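Local coordinates for putative cell adhesion protein (Parabacteroides distasonis, PDB 3LIU) that probably serves as a fimbrillin-type pilus subunit of the FimA/Mfa1 family, acting in cell adhesion, at residues Q18-E26 and G167-V175. Numbering follows the deposited sequence. Where two conformers were deposited one is given.
Sequences QLALAIKSE and GPVPLVRDV
V169 grips strand 16-24 through both its backbone polar atoms: its N donates to A22 O at 2.8 Å, almost straight (175°), and its O accepts from K24 N, which stands above the carbonyl plane. I23, between the two, adds a CA-H...O contact to V169 O. This parallel bridge stays single because a water takes the place of the next rung, donating to K24 O and accepting from L171 N at 3.0 Å. P168 and P170, lacking an N-H, cost this pairing nothing. P168 CB packs against the I23-K24 peptide, 3.5 Å from K24 N, while the K24 chain, bent at chi3 (-75°), only brings NZ near P170 CB. The bridge lies in the FimA-family region, where the chain runs into strand 172-185. Beneath it, L21, I23 and V169 are buried, as suits branched apolar residues, consistent with the family's transthyretin-like sandwich: L21 CD2 meets V169 CG2 at 4.2 Å, and I23 CD1 meets L171 CD1 at the margin, with V88 and A90 of strand 82-90 behind. Farther along, E26 OE1, whose position is less certain, forms a long salt bridge (3.6 Å) with R173 NH2 at the guanidinium edge. That group is positioned by D40, N357 and W392, the last also through a cation-pi contact.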
ATOM      1  N   GLN A  18     -27.238  16.873  13.464  1.00 18.55           N
ATOM      2  CA  GLN A  18     -27.104  15.990  12.325  0.50 18.25           C
ATOM      3  C   GLN A  18     -25.811  16.361  11.610  1.00 17.09           C
ATOM      4  O   GLN A  18     -25.359  17.514  11.685  1.00 15.93           O
ATOM      5  CB  GLN A  18     -28.306  16.115  11.388  0.50 20.12           C
ATOM      6  CG  GLN A  18     -29.667  15.779  12.039  0.50 23.96           C
ATOM      7  CD  GLN A  18     -30.007  14.295  12.005  0.50 26.94           C
ATOM      8  OE1 GLN A  18     -29.695  13.591  11.040  0.50 21.34           O
ATOM      9  NE2 GLN A  18     -30.678  13.819  13.054  0.50 31.46           N
ATOM     10  N   LEU A  19     -25.217  15.378  10.948  1.00 14.47           N
ATOM     11  CA  LEU A  19     -23.974  15.534  10.213  1.00 14.14           C
ATOM     12  C   LEU A  19     -24.151  14.855   8.873  1.00 14.32           C
ATOM     13  O   LEU A  19     -24.595  13.700   8.820  1.00 14.81           O
ATOM     14  CB  LEU A  19     -22.810  14.881  10.962  1.00 15.36           C
ATOM     15  CG  LEU A  19     -21.453  15.006  10.267  1.00 17.55           C
ATOM     16  CD1 LEU A  19     -21.068  16.507  10.092  1.00 10.05           C
ATOM     17  CD2 LEU A  19     -20.392  14.261  11.039  1.00 16.91           C
ATOM     18  N   ALA A  20     -23.838  15.580   7.801  1.00 11.12           N
ATOM     19  CA  ALA A  20     -23.672  15.004   6.470  1.00 12.93           C
ATOM     20  C   ALA A  20     -22.293  15.400   5.971  1.00 12.28           C
ATOM     21  O   ALA A  20     -21.779  16.486   6.281  1.00 15.41           O
ATOM     22  CB  ALA A  20     -24.755  15.464   5.512  1.00 12.23           C
ATOM     23  N   LEU A  21     -21.691  14.523   5.196  1.00 12.35           N
ATOM     24  CA  LEU A  21     -20.264  14.662   4.875  1.00 17.50           C
ATOM     25  C   LEU A  21     -20.049  14.314   3.406  1.00 18.26           C
ATOM     26  O   LEU A  21     -20.626  13.367   2.935  1.00 22.25           O
ATOM     27  CB  LEU A  21     -19.432  13.785   5.836  1.00 16.55           C
ATOM     28  CG  LEU A  21     -17.909  13.905   5.799  1.00 22.73           C
ATOM     29  CD1 LEU A  21     -17.305  13.674   7.183  1.00 18.35           C
ATOM     30  CD2 LEU A  21     -17.286  12.974   4.753  1.00 22.27           C
ATOM     31  N   ALA A  22     -19.271  15.121   2.675  1.00 19.21           N
ATOM     32  CA  ALA A  22     -18.957  14.851   1.275  1.00 16.44           C
ATOM     33  C   ALA A  22     -17.455  14.609   1.086  1.00 17.06           C
ATOM     34  O   ALA A  22     -16.619  15.356   1.657  1.00 18.89           O
ATOM     35  CB  ALA A  22     -19.449  15.978   0.412  1.00 14.84           C
ATOM     36  N   ILE A  23     -17.096  13.547   0.345  1.00 14.44           N
ATOM     37  CA  ILE A  23     -15.659  13.261   0.039  1.00 17.91           C
ATOM     38  C   ILE A  23     -15.313  13.487  -1.432  1.00 20.35           C
ATOM     39  O   ILE A  23     -16.177  13.358  -2.334  1.00 20.68           O
ATOM     40  CB  ILE A  23     -15.238  11.827   0.476  1.00 19.11           C
ATOM     41  CG1 ILE A  23     -15.934  10.755  -0.381  1.00 23.66           C
ATOM     42  CG2 ILE A  23     -15.591  11.615   1.982  1.00 21.38           C
ATOM     43  CD1 ILE A  23     -15.250  10.408  -1.713  1.00 24.58           C
ATOM     44  N   LYS A  24     -14.065  13.855  -1.682  1.00 20.54           N
ATOM     45  CA  LYS A  24     -13.589  14.045  -3.043  1.00 25.84           C
ATOM     46  C   LYS A  24     -13.320  12.689  -3.676  1.00 29.64           C
ATOM     47  O   LYS A  24     -12.707  11.829  -3.051  1.00 29.43           O
ATOM     48  CB  LYS A  24     -12.310  14.865  -3.050  1.00 26.64           C
ATOM     49  CG  LYS A  24     -11.874  15.332  -4.424  1.00 30.66           C
ATOM     50  CD  LYS A  24     -10.375  15.725  -4.411  1.00 39.31           C
ATOM     51  CE  LYS A  24     -10.150  17.060  -3.715  1.00 44.81           C
ATOM     52  NZ  LYS A  24      -8.740  17.239  -3.252  1.00 53.70           N
ATOM     53  N   SER A  25     -13.779  12.505  -4.916  1.00 34.78           N
ATOM     54  CA  SER A  25     -13.728  11.198  -5.585  1.00 39.19           C
ATOM     55  C   SER A  25     -13.101  11.325  -6.980  1.00 43.03           C
ATOM     56  O   SER A  25     -13.398  12.286  -7.706  1.00 45.53           O
ATOM     57  CB  SER A  25     -15.153  10.616  -5.706  1.00 40.53           C
ATOM     58  OG  SER A  25     -15.133   9.197  -5.706  1.00 44.26           O
ATOM     59  N   GLU A  26     -12.272  10.343  -7.360  1.00 44.88           N
ATOM     60  CA  GLU A  26     -11.573  10.336  -8.670  1.00 46.41           C
ATOM     61  C   GLU A  26     -12.392   9.663  -9.793  1.00 46.86           C
ATOM     62  O   GLU A  26     -12.625   8.443  -9.796  1.00 44.70           O
ATOM     63  CB  GLU A  26     -10.194   9.655  -8.532  1.00 47.27           C
ATOM     64  CG  GLU A  26      -9.422  10.058  -7.265  1.00 48.91           C
ATOM     65  CD  GLU A  26      -7.923   9.820  -7.371  1.00 60.86           C
ATOM     66  OE1 GLU A  26      -7.469   8.936  -8.146  1.00 64.51           O
ATOM     67  OE2 GLU A  26      -7.186  10.533  -6.659  1.00 66.56           O
ATOM     68  N   GLY A 167     -13.941  22.460   0.773  1.00 15.60           N
ATOM     69  CA  GLY A 167     -14.291  21.579  -0.321  1.00 18.57           C
ATOM     70  C   GLY A 167     -14.455  20.145   0.159  1.00 17.27           C
ATOM     71  O   GLY A 167     -14.324  19.867   1.332  1.00 14.78           O
ATOM     72  N   PRO A 168     -14.769  19.228  -0.761  1.00 20.83           N
ATOM     73  CA  PRO A 168     -14.969  17.832  -0.363  1.00 20.34           C
ATOM     74  C   PRO A 168     -13.729  17.209   0.324  1.00 18.47           C
ATOM     75  O   PRO A 168     -12.593  17.580   0.023  1.00 15.51           O
ATOM     76  CB  PRO A 168     -15.339  17.122  -1.676  1.00 20.10           C
ATOM     77  CG  PRO A 168     -15.085  18.074  -2.769  1.00 23.61           C
ATOM     78  CD  PRO A 168     -15.031  19.459  -2.195  1.00 21.87           C
ATOM     79  N   VAL A 169     -13.963  16.309   1.276  1.00 13.67           N
ATOM     80  CA  VAL A 169     -12.856  15.753   2.072  1.00 16.15           C
ATOM     81  C   VAL A 169     -12.017  14.811   1.222  1.00 14.46           C
ATOM     82  O   VAL A 169     -12.550  13.857   0.656  1.00 13.55           O
ATOM     83  CB  VAL A 169     -13.334  15.008   3.308  1.00 15.17           C
ATOM     84  CG1 VAL A 169     -12.116  14.615   4.209  1.00  9.90           C
ATOM     85  CG2 VAL A 169     -14.344  15.883   4.042  1.00 13.04           C
ATOM     86  N   PRO A 170     -10.708  15.109   1.078  1.00 15.80           N
ATOM     87  CA  PRO A 170      -9.837  14.189   0.321  1.00 15.15           C
ATOM     88  C   PRO A 170      -9.553  12.924   1.104  1.00 13.57           C
ATOM     89  O   PRO A 170      -9.509  12.947   2.342  1.00 14.03           O
ATOM     90  CB  PRO A 170      -8.532  14.990   0.090  1.00 16.11           C
ATOM     91  CG  PRO A 170      -8.593  16.162   0.937  1.00 16.91           C
ATOM     92  CD  PRO A 170      -9.964  16.256   1.619  1.00 16.03           C
ATOM     93  N   LEU A 171      -9.436  11.821   0.380  1.00 14.13           N
ATOM     94  CA  LEU A 171      -9.074  10.526   0.955  1.00 14.57           C
ATOM     95  C   LEU A 171      -7.761  10.103   0.344  1.00 17.60           C
ATOM     96  O   LEU A 171      -7.521  10.390  -0.817  1.00 15.16           O
ATOM     97  CB  LEU A 171     -10.153   9.478   0.701  1.00 16.18           C
ATOM     98  CG  LEU A 171     -11.574   9.763   1.191  1.00 18.36           C
ATOM     99  CD1 LEU A 171     -12.497   8.569   0.828  1.00 13.92           C
ATOM    100  CD2 LEU A 171     -11.622  10.141   2.679  1.00 13.38           C
ATOM    101  N   VAL A 172      -6.907   9.450   1.135  1.00 14.58           N
ATOM    102  CA  VAL A 172      -5.653   8.915   0.663  1.00 12.38           C
ATOM    103  C   VAL A 172      -5.608   7.418   0.863  1.00 13.26           C
ATOM    104  O   VAL A 172      -5.888   6.933   1.948  1.00 13.55           O
ATOM    105  CB  VAL A 172      -4.449   9.568   1.362  1.00 14.43           C
ATOM    106  CG1 VAL A 172      -3.123   8.961   0.812  1.00 12.37           C
ATOM    107  CG2 VAL A 172      -4.493  11.061   1.161  1.00  6.54           C
ATOM    108  N   ARG A 173      -5.241   6.691  -0.185  1.00 13.54           N
ATOM    109  CA  ARG A 173      -5.200   5.226  -0.109  1.00 15.27           C
ATOM    110  C   ARG A 173      -4.258   4.760   0.993  1.00 11.97           C
ATOM    111  O   ARG A 173      -3.278   5.413   1.290  1.00 11.16           O
ATOM    112  CB  ARG A 173      -4.766   4.604  -1.426  1.00 13.84           C
ATOM    113  CG  ARG A 173      -5.720   4.805  -2.589  1.00 14.38           C
ATOM    114  CD  ARG A 173      -5.165   4.122  -3.849  1.00 16.35           C
ATOM    115  NE  ARG A 173      -5.930   4.412  -5.071  1.00 15.62           N
ATOM    116  CZ  ARG A 173      -5.856   5.541  -5.792  1.00 18.89           C
ATOM    117  NH1 ARG A 173      -5.086   6.527  -5.425  1.00  9.81           N
ATOM    118  NH2 ARG A 173      -6.580   5.689  -6.902  1.00 16.58           N
ATOM    119  N   ASP A 174      -4.575   3.608   1.572  1.00 11.85           N
ATOM    120  CA  ASP A 174      -3.776   3.006   2.610  1.00 12.53           C
ATOM    121  C   ASP A 174      -2.784   1.971   2.004  1.00 13.79           C
ATOM    122  O   ASP A 174      -2.003   1.385   2.731  1.00 14.84           O
ATOM    123  CB  ASP A 174      -4.691   2.329   3.653  1.00 15.31           C
ATOM    124  CG  ASP A 174      -5.353   3.322   4.643  1.00 17.81           C
ATOM    125  OD1 ASP A 174      -5.219   4.557   4.522  1.00 13.10           O
ATOM    126  OD2 ASP A 174      -6.019   2.833   5.595  1.00 12.49           O
ATOM    127  N   VAL A 175      -2.815   1.739   0.683  1.00 11.23           N
ATOM    128  CA  VAL A 175      -1.920   0.802   0.040  1.00 10.03           C
ATOM    129  C   VAL A 175      -0.985   1.572  -0.935  1.00 11.86           C
ATOM    130  O   VAL A 175      -1.267   2.717  -1.300  1.00 10.77           O
ATOM    131  CB  VAL A 175      -2.664  -0.331  -0.745  1.00  9.60           C
ATOM    132  CG1 VAL A 175      -3.372  -1.312   0.197  1.00  8.04           C
ATOM    133  CG2 VAL A 175      -3.645   0.262  -1.740  1.00 10.23           C
TER
HETATM  134  O   HOH W   1     -10.199  11.788  -2.483  1.00 34.02           O